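Local coordinates for protein prepilin (Salmonella typhi, PDB 3FHV) that serves as the structural subunit of the type IVb pilus, here its soluble globular domain, and probably mediates bacterial attachment to host cells through CFTR, at residues Thr9-Tyr14 and Val102-Gly107; Lys38-Leu43 and Gln72-Pro77; Gly51-Gly56 and Thr64-Trp69; Phe89-Asn94 and Leu150-Asn155; Lys118-Asn123 and Glu137-Asn142. All coordinates share one frame; numbering follows the deposited sequence.

Interaction 1 (Thr9-Tyr14 and Val102-Gly107)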
# COMPACT_ATOMS: atom_id res chain seq x y z
N THR A 9 3.02 -12.42 -2.06
CA THR A 9 3.19 -11.26 -1.18
C THR A 9 4.39 -10.45 -1.64
O THR A 9 4.33 -9.23 -1.72
CB THR A 9 3.45 -11.69 0.29
OG1 THR A 9 2.32 -12.41 0.78
CG2 THR A 9 3.69 -10.46 1.18
N GLU A 10 5.48 -11.16 -1.94
CA GLU A 10 6.71 -10.54 -2.38
C GLU A 10 6.49 -9.67 -3.62
O GLU A 10 6.95 -8.52 -3.67
CB GLU A 10 7.76 -11.62 -2.67
CG GLU A 10 8.23 -12.40 -1.43
CD GLU A 10 7.14 -13.29 -0.80
OE1 GLU A 10 6.24 -13.75 -1.52
OE2 GLU A 10 7.21 -13.54 0.42
N LEU A 11 5.77 -10.21 -4.59
CA LEU A 11 5.49 -9.48 -5.83
C LEU A 11 4.70 -8.20 -5.52
O LEU A 11 5.03 -7.12 -6.01
CB LEU A 11 4.69 -10.36 -6.79
CG LEU A 11 4.43 -9.79 -8.18
CD1 LEU A 11 5.74 -9.66 -8.95
CD2 LEU A 11 3.47 -10.70 -8.93
N THR A 12 3.67 -8.34 -4.70
CA THR A 12 2.85 -7.21 -4.32
C THR A 12 3.67 -6.17 -3.56
O THR A 12 3.45 -4.96 -3.70
CB THR A 12 1.66 -7.67 -3.45
OG1 THR A 12 0.88 -8.61 -4.21
CG2 THR A 12 0.78 -6.48 -3.05
N ASN A 13 4.62 -6.64 -2.75
CA ASN A 13 5.45 -5.74 -1.97
C ASN A 13 6.32 -4.87 -2.86
O ASN A 13 6.42 -3.66 -2.64
CB ASN A 13 6.34 -6.51 -0.97
CG ASN A 13 5.60 -6.88 0.31
OD1 ASN A 13 4.64 -6.22 0.69
ND2 ASN A 13 6.07 -7.93 0.99
N TYR A 14 6.96 -5.47 -3.86
CA TYR A 14 7.81 -4.69 -4.76
C TYR A 14 6.98 -3.74 -5.61
O TYR A 14 7.37 -2.61 -5.86
CB TYR A 14 8.63 -5.62 -5.66
CG TYR A 14 9.55 -6.53 -4.88
CD1 TYR A 14 10.40 -6.01 -3.90
CD2 TYR A 14 9.55 -7.90 -5.10
CE1 TYR A 14 11.21 -6.86 -3.13
CE2 TYR A 14 10.35 -8.75 -4.35
CZ TYR A 14 11.17 -8.22 -3.36
OH TYR A 14 11.93 -9.06 -2.59
N VAL A 102 12.08 -16.84 -10.23
CA VAL A 102 11.33 -17.07 -11.46
C VAL A 102 9.94 -16.45 -11.41
O VAL A 102 9.52 -15.77 -12.34
CB VAL A 102 11.19 -18.57 -11.76
CG1 VAL A 102 10.30 -18.76 -12.99
CG2 VAL A 102 12.57 -19.18 -12.00
N SER A 103 9.23 -16.69 -10.31
CA SER A 103 7.88 -16.15 -10.18
C SER A 103 7.85 -14.63 -10.04
O SER A 103 6.98 -13.97 -10.59
CB SER A 103 7.18 -16.78 -8.97
OG SER A 103 7.84 -16.41 -7.78
N ILE A 104 8.80 -14.07 -9.30
CA ILE A 104 8.84 -12.63 -9.11
C ILE A 104 9.26 -11.89 -10.38
O ILE A 104 8.65 -10.89 -10.75
CB ILE A 104 9.80 -12.25 -7.96
CG1 ILE A 104 9.28 -12.85 -6.64
CG2 ILE A 104 9.90 -10.74 -7.85
CD1 ILE A 104 10.30 -12.77 -5.50
N SER A 105 10.31 -12.37 -11.04
CA SER A 105 10.77 -11.70 -12.25
C SER A 105 9.70 -11.74 -13.33
O SER A 105 9.43 -10.72 -13.98
CB SER A 105 12.08 -12.33 -12.76
OG SER A 105 11.90 -13.68 -13.14
N THR A 106 9.06 -12.89 -13.53
CA THR A 106 8.02 -12.97 -14.55
C THR A 106 6.80 -12.15 -14.14
O THR A 106 6.17 -11.51 -14.97
CB THR A 106 7.61 -14.42 -14.86
OG1 THR A 106 7.15 -15.07 -13.66
CG2 THR A 106 8.79 -15.19 -15.42
N GLY A 107 6.49 -12.17 -12.85
CA GLY A 107 5.35 -11.40 -12.37
C GLY A 107 5.52 -9.91 -12.59
O GLY A 107 4.57 -9.23 -13.01
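Helix-on-helix packing brings L11 and Y14 against I104, on one side of the antiparallel sheet of this type IVb pilin domain. Segment 9-14 belongs to helix 8-25, the part kept in this soluble domain of the long N-terminal helix of pilins, and segment 102-107 to helix 98-111. Their short axes run 9.6 Å apart at the closest point and cross at -40°, with both helices heading broadly the same way. No hydrogen bond links the two; the contact is apolar. I104 carries most of the contact from helix 98-111: its CG2 methyl lies 4.0 Å from Y14 CD2, and the two side chains meet at about a right angle, while its CD1 reaches the aliphatic root of E10, 4.0 Å from CB. The polar ends of E10 and Y14 are used elsewhere, in hydrogen bonds to S68 and T93, and it is their carbon atoms that meet I104. Beyond Y14 and I104 lies F152 of the sheet, which both touch, whereas T9 and T12 turn to a second subunit, hydrogen-bonding to its D57 and G61. L11 packs beside them. A chi1 of -175° swings the leucine's two methyls onto the backbone of helix 98-111, where the hydrogen at G107 leaves room for CD2 at 4.0 Å from G107 CA. Its CD1 rests 3.6 Å from I104 O and 3.7 Å from G107 C.

Interaction 2 (Lys38-Leu43 and Gln72-Pro77)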
# COMPACT_ATOMS: atom_id res chain seq x y z
N LYS A 38 19.91 6.17 2.24
CA LYS A 38 19.08 7.32 2.60
C LYS A 38 17.70 7.28 1.97
O LYS A 38 16.70 7.59 2.62
CB LYS A 38 19.78 8.62 2.20
CG LYS A 38 18.97 9.87 2.52
CD LYS A 38 18.73 9.98 4.02
CE LYS A 38 18.03 11.29 4.39
NZ LYS A 38 17.84 11.36 5.86
N MET A 39 17.64 6.92 0.70
CA MET A 39 16.37 6.86 -0.01
C MET A 39 15.47 5.78 0.60
O MET A 39 14.25 5.98 0.74
CB MET A 39 16.62 6.56 -1.49
CG MET A 39 15.37 6.51 -2.35
SD MET A 39 15.76 6.43 -4.10
CE MET A 39 14.21 7.01 -4.80
N THR A 40 16.07 4.65 0.96
CA THR A 40 15.33 3.55 1.55
C THR A 40 14.83 3.92 2.94
O THR A 40 13.69 3.62 3.30
CB THR A 40 16.19 2.27 1.60
OG1 THR A 40 16.52 1.86 0.26
CG2 THR A 40 15.44 1.12 2.28
N ASP A 41 15.66 4.60 3.73
CA ASP A 41 15.24 5.00 5.07
C ASP A 41 14.06 5.98 5.00
O ASP A 41 13.11 5.87 5.78
CB ASP A 41 16.39 5.66 5.83
CG ASP A 41 15.93 6.26 7.15
OD1 ASP A 41 15.79 5.51 8.13
OD2 ASP A 41 15.69 7.49 7.18
N THR A 42 14.12 6.93 4.06
CA THR A 42 13.06 7.91 3.89
C THR A 42 11.74 7.21 3.55
O THR A 42 10.69 7.55 4.11
CB THR A 42 13.39 8.92 2.76
OG1 THR A 42 14.65 9.55 3.03
CG2 THR A 42 12.32 9.99 2.67
N LEU A 43 11.80 6.24 2.65
CA LEU A 43 10.61 5.48 2.25
C LEU A 43 10.03 4.73 3.44
O LEU A 43 8.82 4.72 3.66
CB LEU A 43 10.96 4.51 1.12
CG LEU A 43 11.08 5.19 -0.24
CD1 LEU A 43 11.91 4.34 -1.20
CD2 LEU A 43 9.68 5.46 -0.78
N GLN A 72 18.78 -8.32 1.73
CA GLN A 72 18.47 -6.89 1.81
C GLN A 72 17.76 -6.34 0.58
O GLN A 72 17.99 -6.78 -0.54
CB GLN A 72 19.75 -6.09 2.08
CG GLN A 72 19.49 -4.60 2.33
CD GLN A 72 20.71 -3.85 2.84
OE1 GLN A 72 21.85 -4.27 2.64
NE2 GLN A 72 20.47 -2.71 3.49
N ILE A 73 16.85 -5.39 0.82
CA ILE A 73 16.13 -4.72 -0.26
C ILE A 73 16.61 -3.27 -0.19
O ILE A 73 16.63 -2.67 0.88
CB ILE A 73 14.59 -4.70 -0.03
CG1 ILE A 73 14.03 -6.13 -0.03
CG2 ILE A 73 13.90 -3.88 -1.13
CD1 ILE A 73 12.57 -6.20 0.39
N VAL A 74 17.03 -2.72 -1.33
CA VAL A 74 17.49 -1.34 -1.37
C VAL A 74 16.86 -0.57 -2.53
O VAL A 74 16.85 -1.05 -3.67
CB VAL A 74 19.03 -1.25 -1.51
CG1 VAL A 74 19.46 0.21 -1.47
CG2 VAL A 74 19.71 -2.05 -0.40
N VAL A 75 16.30 0.59 -2.22
CA VAL A 75 15.70 1.47 -3.21
C VAL A 75 16.76 2.55 -3.39
O VAL A 75 17.12 3.24 -2.44
CB VAL A 75 14.40 2.13 -2.70
CG1 VAL A 75 13.86 3.10 -3.75
CG2 VAL A 75 13.36 1.04 -2.41
N ALA A 76 17.26 2.70 -4.61
CA ALA A 76 18.32 3.66 -4.86
C ALA A 76 18.11 4.50 -6.12
O ALA A 76 17.51 4.05 -7.09
CB ALA A 76 19.66 2.94 -4.93
N PRO A 77 18.61 5.74 -6.10
CA PRO A 77 18.48 6.64 -7.25
C PRO A 77 19.29 6.10 -8.41
O PRO A 77 20.35 5.50 -8.21
CB PRO A 77 19.03 7.96 -6.72
CG PRO A 77 20.13 7.49 -5.79
CD PRO A 77 19.44 6.36 -5.04
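V75 points from its strand straight at helix 36-45 and is met there by three side chains, M39, T40 and L43, in a helix-across-sheet contact whose short axes lie 109° apart. M39 and L43 both cross V75 at about a right angle and converge on its CG1 methyl: L43 CD1 comes to 3.4 Å, closer than usual for two methyl carbons, and M39 SD to 3.8 Å. The methionine runs extended, its CG anti to the backbone N (chi1 -178°), which carries the sulfur along the strand beyond V75 to P77, 3.5 Å from its N and 3.8 Å from its CD. T40 instead reaches the backbone of V75, hydroxyl leading. V75 N donates to T40 OG1 at 2.8 Å in a fairly straight bond (162°), and the same OG1 is hydrogen-bonded to G36 O in its own helix. L17 of helix 8-25 and F89 of the next strand also touch V75, so the valine is packed from several elements. Within this buried, mainly apolar contact, a single hydroxyl thus ties the strand backbone to the helix and, with a carbonyl partner one helical turn back, probably has its rotation fixed.

Interaction 3 (Gly51-Gly56 and Thr64-Trp69)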
# COMPACT_ATOMS: atom_id res chain seq x y z
N GLY A 51 4.41 -4.03 4.31
CA GLY A 51 4.42 -5.48 4.16
C GLY A 51 5.77 -6.18 4.21
O GLY A 51 5.83 -7.41 4.21
N MET A 52 6.86 -5.42 4.25
CA MET A 52 8.20 -6.02 4.30
C MET A 52 8.81 -5.92 5.69
O MET A 52 8.24 -5.30 6.58
CB MET A 52 9.12 -5.36 3.27
CG MET A 52 8.76 -5.74 1.83
SD MET A 52 9.33 -4.55 0.61
CE MET A 52 8.02 -3.31 0.75
N THR A 53 9.96 -6.53 5.87
CA THR A 53 10.64 -6.51 7.16
C THR A 53 11.53 -5.28 7.30
O THR A 53 12.42 -5.04 6.48
CB THR A 53 11.48 -7.78 7.34
OG1 THR A 53 10.60 -8.90 7.41
CG2 THR A 53 12.31 -7.71 8.62
N VAL A 54 11.27 -4.50 8.34
CA VAL A 54 12.01 -3.28 8.62
C VAL A 54 12.84 -3.43 9.87
O VAL A 54 12.34 -3.85 10.91
CB VAL A 54 11.05 -2.10 8.81
CG1 VAL A 54 11.79 -0.89 9.36
CG2 VAL A 54 10.42 -1.76 7.48
N SER A 55 14.11 -3.07 9.77
CA SER A 55 15.01 -3.14 10.92
C SER A 55 16.04 -2.02 10.87
O SER A 55 15.76 -0.93 10.34
CB SER A 55 15.69 -4.52 10.99
OG SER A 55 16.37 -4.83 9.80
N GLY A 56 17.23 -2.27 11.41
CA GLY A 56 18.24 -1.24 11.44
C GLY A 56 17.88 -0.28 12.55
O GLY A 56 17.57 -0.71 13.66
N THR A 64 16.59 -0.14 7.63
CA THR A 64 16.91 -0.99 6.49
C THR A 64 15.72 -1.88 6.17
O THR A 64 14.88 -2.16 7.03
CB THR A 64 18.15 -1.84 6.76
OG1 THR A 64 18.06 -2.44 8.06
CG2 THR A 64 19.40 -0.98 6.69
N LEU A 65 15.65 -2.34 4.92
CA LEU A 65 14.54 -3.16 4.44
C LEU A 65 15.03 -4.55 4.07
O LEU A 65 16.13 -4.71 3.54
CB LEU A 65 13.94 -2.48 3.21
CG LEU A 65 12.53 -2.84 2.78
CD1 LEU A 65 11.55 -2.58 3.93
CD2 LEU A 65 12.17 -1.99 1.57
N TRP A 66 14.24 -5.57 4.38
CA TRP A 66 14.62 -6.95 4.09
C TRP A 66 13.51 -7.65 3.32
O TRP A 66 12.34 -7.30 3.45
CB TRP A 66 14.93 -7.70 5.38
CG TRP A 66 16.01 -7.07 6.21
CD1 TRP A 66 15.84 -6.37 7.36
CD2 TRP A 66 17.41 -7.08 5.93
NE1 TRP A 66 17.06 -5.94 7.83
CE2 TRP A 66 18.04 -6.36 6.97
CE3 TRP A 66 18.20 -7.62 4.91
CZ2 TRP A 66 19.42 -6.17 7.02
CZ3 TRP A 66 19.57 -7.43 4.96
CH2 TRP A 66 20.17 -6.72 6.01
N ASN A 67 13.88 -8.65 2.52
CA ASN A 67 12.87 -9.48 1.89
C ASN A 67 12.53 -10.68 2.77
O ASN A 67 13.08 -10.85 3.86
CB ASN A 67 13.32 -9.94 0.48
CG ASN A 67 14.61 -10.74 0.49
OD1 ASN A 67 14.87 -11.54 1.38
ND2 ASN A 67 15.42 -10.56 -0.56
N SER A 68 11.60 -11.49 2.29
CA SER A 68 11.15 -12.67 3.03
C SER A 68 12.25 -13.65 3.43
O SER A 68 12.09 -14.39 4.41
CB SER A 68 10.10 -13.41 2.22
OG SER A 68 8.94 -12.62 2.08
N TRP A 69 13.35 -13.66 2.69
CA TRP A 69 14.41 -14.61 2.98
C TRP A 69 15.61 -14.04 3.74
O TRP A 69 16.61 -14.72 3.92
CB TRP A 69 14.86 -15.25 1.67
CG TRP A 69 13.69 -15.84 0.95
CD1 TRP A 69 13.11 -17.06 1.17
CD2 TRP A 69 12.91 -15.20 -0.06
NE1 TRP A 69 12.00 -17.21 0.37
CE2 TRP A 69 11.86 -16.08 -0.40
CE3 TRP A 69 12.98 -13.96 -0.71
CZ2 TRP A 69 10.89 -15.77 -1.36
CZ3 TRP A 69 12.02 -13.65 -1.67
CH2 TRP A 69 10.99 -14.55 -1.98
O HOH W 1 11.96 -10.89 6.30
O HOH W 2 9.99 -8.97 3.93
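T64 pairs with S55 at the loop end of a beta hairpin, strands 53-55 and 62-66, that forms one margin of the antiparallel sheet in this pilin fold. They make a hydrogen-bonded pair: S55 N donates to T64 O at 3.0 Å and T64 N to S55 O at 2.9 Å, the latter from well above the carbonyl plane. Their hydroxyls are 3.4 Å apart, a weak hydrogen bond in which either could donate. L65, next along, faces V54 as a non-hydrogen-bonded pair and turns its side chain to the opposite face, toward L17 of helix 8-25. The leucine side chain lies obliquely across M52 and V54, CD1 3.8 Å from M52 CB and from V54 CG2. V54 also packs on a modified side chain of the bound peptide. W66 returns to the face of S55 and T53. Its N gives T53 O a 2.8 Å bond lying in the carbonyl plane, whereas the return bond from T53 N is long and weak; a water that accepts from T53 N and donates to W66 O bridges this side of the pair. The indole has S55 OG at its edge, but the modelled 2.4 Å from W66 NE1 to S55 OG is too short for an ordinary hydrogen bond, leaving its geometry doubtful. At N67 a second water joins its O to T53 OG1, and the strand gives way to an Asx turn, N67 OD1 accepting from W69 N at 2.9 Å.

Interaction 4 (Phe89-Asn94 and Leu150-Asn155)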
# COMPACT_ATOMS: atom_id res chain seq x y z
N PHE A 89 14.80 5.35 -10.47
CA PHE A 89 15.36 4.68 -9.31
C PHE A 89 15.26 3.18 -9.57
O PHE A 89 14.63 2.76 -10.54
CB PHE A 89 14.57 5.04 -8.04
CG PHE A 89 13.13 4.62 -8.07
CD1 PHE A 89 12.73 3.38 -7.59
CD2 PHE A 89 12.15 5.47 -8.59
CE1 PHE A 89 11.39 2.99 -7.62
CE2 PHE A 89 10.82 5.10 -8.64
CZ PHE A 89 10.43 3.85 -8.15
N THR A 90 15.92 2.40 -8.72
CA THR A 90 15.89 0.96 -8.85
C THR A 90 15.50 0.35 -7.51
O THR A 90 15.71 0.96 -6.46
CB THR A 90 17.28 0.37 -9.21
OG1 THR A 90 18.25 0.79 -8.23
CG2 THR A 90 17.72 0.80 -10.60
N ILE A 91 14.89 -0.83 -7.55
CA ILE A 91 14.55 -1.56 -6.34
C ILE A 91 15.33 -2.86 -6.53
O ILE A 91 15.04 -3.63 -7.45
CB ILE A 91 13.05 -1.90 -6.22
CG1 ILE A 91 12.22 -0.62 -6.10
CG2 ILE A 91 12.82 -2.78 -4.97
CD1 ILE A 91 10.73 -0.88 -5.93
N THR A 92 16.31 -3.07 -5.67
CA THR A 92 17.14 -4.27 -5.73
C THR A 92 16.78 -5.17 -4.56
O THR A 92 16.63 -4.71 -3.44
CB THR A 92 18.65 -3.91 -5.60
OG1 THR A 92 19.02 -3.05 -6.69
CG2 THR A 92 19.52 -5.17 -5.64
N THR A 93 16.64 -6.47 -4.83
CA THR A 93 16.34 -7.42 -3.77
C THR A 93 17.35 -8.57 -3.90
O THR A 93 17.52 -9.14 -4.97
CB THR A 93 14.88 -7.92 -3.86
OG1 THR A 93 14.63 -8.86 -2.80
CG2 THR A 93 14.60 -8.57 -5.22
N ASN A 94 18.02 -8.87 -2.79
CA ASN A 94 19.08 -9.88 -2.74
C ASN A 94 18.78 -11.26 -2.15
O ASN A 94 17.85 -11.43 -1.37
CB ASN A 94 20.27 -9.29 -1.97
CG ASN A 94 20.80 -8.04 -2.60
OD1 ASN A 94 21.50 -8.09 -3.61
ND2 ASN A 94 20.48 -6.89 -2.00
N LEU A 150 17.74 -9.46 -7.89
CA LEU A 150 16.79 -8.94 -8.86
C LEU A 150 16.79 -7.43 -8.74
O LEU A 150 16.89 -6.88 -7.64
CB LEU A 150 15.38 -9.48 -8.58
CG LEU A 150 15.11 -10.98 -8.77
CD1 LEU A 150 13.65 -11.31 -8.39
CD2 LEU A 150 15.36 -11.36 -10.22
N VAL A 151 16.73 -6.74 -9.88
CA VAL A 151 16.69 -5.29 -9.87
C VAL A 151 15.53 -4.83 -10.74
O VAL A 151 15.39 -5.28 -11.87
CB VAL A 151 18.00 -4.65 -10.40
CG1 VAL A 151 17.93 -3.14 -10.24
CG2 VAL A 151 19.20 -5.20 -9.64
N PHE A 152 14.71 -3.94 -10.21
CA PHE A 152 13.57 -3.41 -10.94
C PHE A 152 13.81 -1.92 -11.18
O PHE A 152 13.97 -1.14 -10.23
CB PHE A 152 12.28 -3.64 -10.14
CG PHE A 152 12.16 -5.05 -9.61
CD1 PHE A 152 12.20 -6.14 -10.47
CD2 PHE A 152 12.01 -5.28 -8.24
CE1 PHE A 152 12.10 -7.45 -9.98
CE2 PHE A 152 11.91 -6.57 -7.74
CZ PHE A 152 11.95 -7.66 -8.61
N ASN A 153 13.83 -1.52 -12.45
CA ASN A 153 14.01 -0.12 -12.81
C ASN A 153 12.69 0.55 -13.17
O ASN A 153 11.66 -0.11 -13.30
CB ASN A 153 15.00 0.01 -13.98
CG ASN A 153 16.44 -0.16 -13.54
OD1 ASN A 153 16.97 -1.28 -13.52
ND2 ASN A 153 17.09 0.94 -13.19
N TYR A 154 12.73 1.87 -13.32
CA TYR A 154 11.53 2.69 -13.19
C TYR A 154 11.74 4.07 -13.82
O TYR A 154 12.54 4.87 -13.33
CB TYR A 154 11.13 2.84 -11.72
CG TYR A 154 10.40 1.64 -11.17
CD1 TYR A 154 9.11 1.34 -11.58
CD2 TYR A 154 11.00 0.81 -10.23
CE1 TYR A 154 8.43 0.24 -11.07
CE2 TYR A 154 10.33 -0.28 -9.71
CZ TYR A 154 9.05 -0.56 -10.14
OH TYR A 154 8.38 -1.65 -9.63
N ASN A 155 11.02 4.33 -14.90
CA ASN A 155 11.46 5.30 -15.90
C ASN A 155 12.98 5.33 -16.04
O ASN A 155 13.68 5.76 -15.12
CB ASN A 155 10.93 6.70 -15.57
CG ASN A 155 9.96 7.22 -16.61
OD1 ASN A 155 9.28 8.22 -16.40
ND2 ASN A 155 9.89 6.53 -17.75
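F89 and Y154, I91 and F152, and T93 and L150 all send their side chains to one face of two central antiparallel strands, and this is the tightly packed side of the contact. The rings of F89 and Y154 are near parallel (19°) but slid apart, with centroids 4.9 Å from each other, so they overlap little; instead Y154 CB sits over the F89 face in a CH-pi contact, 3.9 Å from the centroid. F89 reaches this place with CG set between its backbone N and carbonyl carbon (chi1 62°). I91 packs beside Y154, I91 CD1 being 3.8 Å from Y154 CE2, and T93 lies alongside L150 with T93 CG2 3.6 Å from L150 CB. T93 OG1 is hydrogen-bonded to the Y14 hydroxyl of helix 8-25 and to N67 ND2. Helices 8-25 and 98-111 cover this face, touching F89 and I91 from one and L150 and F152 from the other.

The face of T90, T92 and V151 is looser and partly exposed. V151 lies side by side with T92, both its methyls 3.7 Å from T92 OG1, and its CG1 touches T90 CB at the same distance. Regularity also fades along the strands. Both I91–F152 and T93–L150 have reciprocal backbone hydrogen bonds, for example F152 N to I91 O at 2.8 Å and L150 N to T93 O at 2.9 Å. Toward Y154 the pairing loosens, and F89 N and Y154 O are buried without a partner. A helix-covered antiparallel sheet, with the C-terminal strand inserted between earlier ones, is typical of the type IVb pilin globular domain.

Interaction 5 (Lys118-Asn123 and Glu137-Asn142)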
# COMPACT_ATOMS: atom_id res chain seq x y z
N LYS A 118 16.18 -6.82 -14.08
CA LYS A 118 17.48 -7.46 -14.13
C LYS A 118 17.53 -8.69 -13.24
O LYS A 118 17.10 -8.66 -12.09
CB LYS A 118 18.58 -6.51 -13.67
CG LYS A 118 18.58 -5.15 -14.33
CD LYS A 118 19.78 -4.34 -13.84
CE LYS A 118 19.82 -2.95 -14.46
NZ LYS A 118 21.00 -2.19 -13.98
N ILE A 119 18.07 -9.78 -13.78
CA ILE A 119 18.23 -11.01 -13.00
C ILE A 119 19.73 -11.25 -13.03
O ILE A 119 20.29 -11.59 -14.08
CB ILE A 119 17.50 -12.20 -13.63
CG1 ILE A 119 16.00 -11.91 -13.73
CG2 ILE A 119 17.71 -13.46 -12.77
CD1 ILE A 119 15.19 -13.03 -14.36
N ASN A 120 20.37 -11.06 -11.88
CA ASN A 120 21.81 -11.22 -11.78
C ASN A 120 22.46 -10.31 -12.84
O ASN A 120 22.14 -9.13 -12.90
CB ASN A 120 22.16 -12.70 -11.95
CG ASN A 120 21.54 -13.56 -10.86
OD1 ASN A 120 21.02 -14.66 -11.11
ND2 ASN A 120 21.58 -13.06 -9.64
N GLY A 121 23.34 -10.85 -13.68
CA GLY A 121 23.96 -9.99 -14.68
C GLY A 121 23.20 -9.86 -15.99
O GLY A 121 23.78 -9.51 -17.01
N ASN A 122 21.89 -10.12 -15.96
CA ASN A 122 21.08 -10.05 -17.17
C ASN A 122 20.08 -8.90 -17.08
O ASN A 122 19.13 -8.97 -16.30
CB ASN A 122 20.34 -11.37 -17.36
CG ASN A 122 21.29 -12.55 -17.41
OD1 ASN A 122 21.95 -12.77 -18.41
ND2 ASN A 122 21.38 -13.30 -16.31
N ASN A 123 20.30 -7.87 -17.88
CA ASN A 123 19.43 -6.69 -17.85
C ASN A 123 18.42 -6.63 -18.99
O ASN A 123 18.75 -6.26 -20.12
CB ASN A 123 20.30 -5.43 -17.85
CG ASN A 123 19.49 -4.17 -17.62
OD1 ASN A 123 18.27 -4.21 -17.49
ND2 ASN A 123 20.18 -3.03 -17.58
N GLU A 137 18.11 -17.96 -16.22
CA GLU A 137 18.93 -16.95 -15.56
C GLU A 137 18.93 -16.98 -14.03
O GLU A 137 19.89 -16.55 -13.41
CB GLU A 137 18.53 -15.55 -16.04
CG GLU A 137 18.70 -15.36 -17.53
CD GLU A 137 18.33 -13.97 -17.96
OE1 GLU A 137 17.64 -13.29 -17.17
OE2 GLU A 137 18.69 -13.56 -19.08
N CYS A 138 17.85 -17.47 -13.43
CA CYS A 138 17.78 -17.57 -11.98
C CYS A 138 18.62 -18.78 -11.60
O CYS A 138 18.40 -19.87 -12.11
CB CYS A 138 16.35 -17.79 -11.51
SG CYS A 138 15.21 -16.38 -11.76
N THR A 139 19.57 -18.59 -10.69
CA THR A 139 20.47 -19.67 -10.29
C THR A 139 19.99 -20.49 -9.09
O THR A 139 19.23 -20.01 -8.25
CB THR A 139 21.88 -19.12 -10.00
OG1 THR A 139 21.79 -17.97 -9.15
CG2 THR A 139 22.56 -18.71 -11.31
N ALA A 140 20.46 -21.73 -9.02
CA ALA A 140 20.09 -22.66 -7.95
C ALA A 140 20.46 -22.13 -6.57
O ALA A 140 21.42 -21.37 -6.42
CB ALA A 140 20.76 -24.00 -8.18
N ASP A 141 19.71 -22.55 -5.55
CA ASP A 141 20.01 -22.12 -4.18
C ASP A 141 21.27 -22.84 -3.70
O ASP A 141 21.65 -23.86 -4.27
CB ASP A 141 18.89 -22.50 -3.20
CG ASP A 141 17.53 -21.98 -3.61
OD1 ASP A 141 17.43 -20.88 -4.17
OD2 ASP A 141 16.54 -22.69 -3.33
N ASN A 142 21.89 -22.30 -2.67
CA ASN A 142 23.05 -22.92 -2.04
C ASN A 142 22.49 -23.43 -0.72
O ASN A 142 22.42 -22.69 0.26
CB ASN A 142 24.17 -21.91 -1.78
CG ASN A 142 25.01 -21.66 -3.01
OD1 ASN A 142 25.29 -22.57 -3.78
ND2 ASN A 142 25.43 -20.42 -3.20
O HOH W 3 22.07 -15.68 -14.51
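Stacking of flat groups dominates where N122 meets E137: the amide and carboxylate planes are only 15° apart and lie one over the other, the two side chains arriving from opposite directions. E137 CD is 3.3 Å from N122 CG, and the carboxylate also covers N122 CB, 3.2 Å from OE2. The glutamate is extended beyond CG (chi2 -179°), which carries its carboxylate across the turn to this asparagine.

Hydrogen bonds within the turn hold the amide in place. N122 closes a type II' beta turn from I119, and I119 O accepts twice, from N122 N at 2.9 Å and from N122 ND2 at 3.0 Å, the latter nearly along the C=O axis. A water donates to E137 O at 2.6 Å and takes a weak bond from N122 ND2, linking the turn to the end of helix 131-137.

I119 adds carbon contacts and meets E137 at about a right angle. Its CB and CD1 lie against the carboxylate oxygen E137 OE1, each at 3.7 Å; the apolar contact proper is that of I119 CG2 with C138 SG, at 4.0 Å. That sulfur forms the disulfide with C101.

Through this bridge the loop leaving helix 131-137 is fastened to helix 98-111, whose C101 and S105 also touch I119. Strand 116-119, carrying that isoleucine, pairs in turn with strand 148-154, so the contact joins the outer strands of the sheet to two helices.

How the interactions relate
From the N terminus, interaction 1 closes the longest loop begun by helix 8-25, returning at helix 98-111. Within it lies interaction 2, which sets helix 36-45 against strand 72-78, and within that in turn interaction 3, the 53-55/62-66 hairpin at one margin of the sheet. Interaction 4 opens before interaction 1 has closed, so the two cross; they meet where Y14 and I104 touch F152. Its own loop, from strand 88-96 to the C-terminal strand, encloses interaction 5, the disulfide-linked region at the far margin. Backbone hydrogen bonds I73–L65, A76–T90 and V151–K118 carry the sheet through interactions 3, 2, 4 and 5.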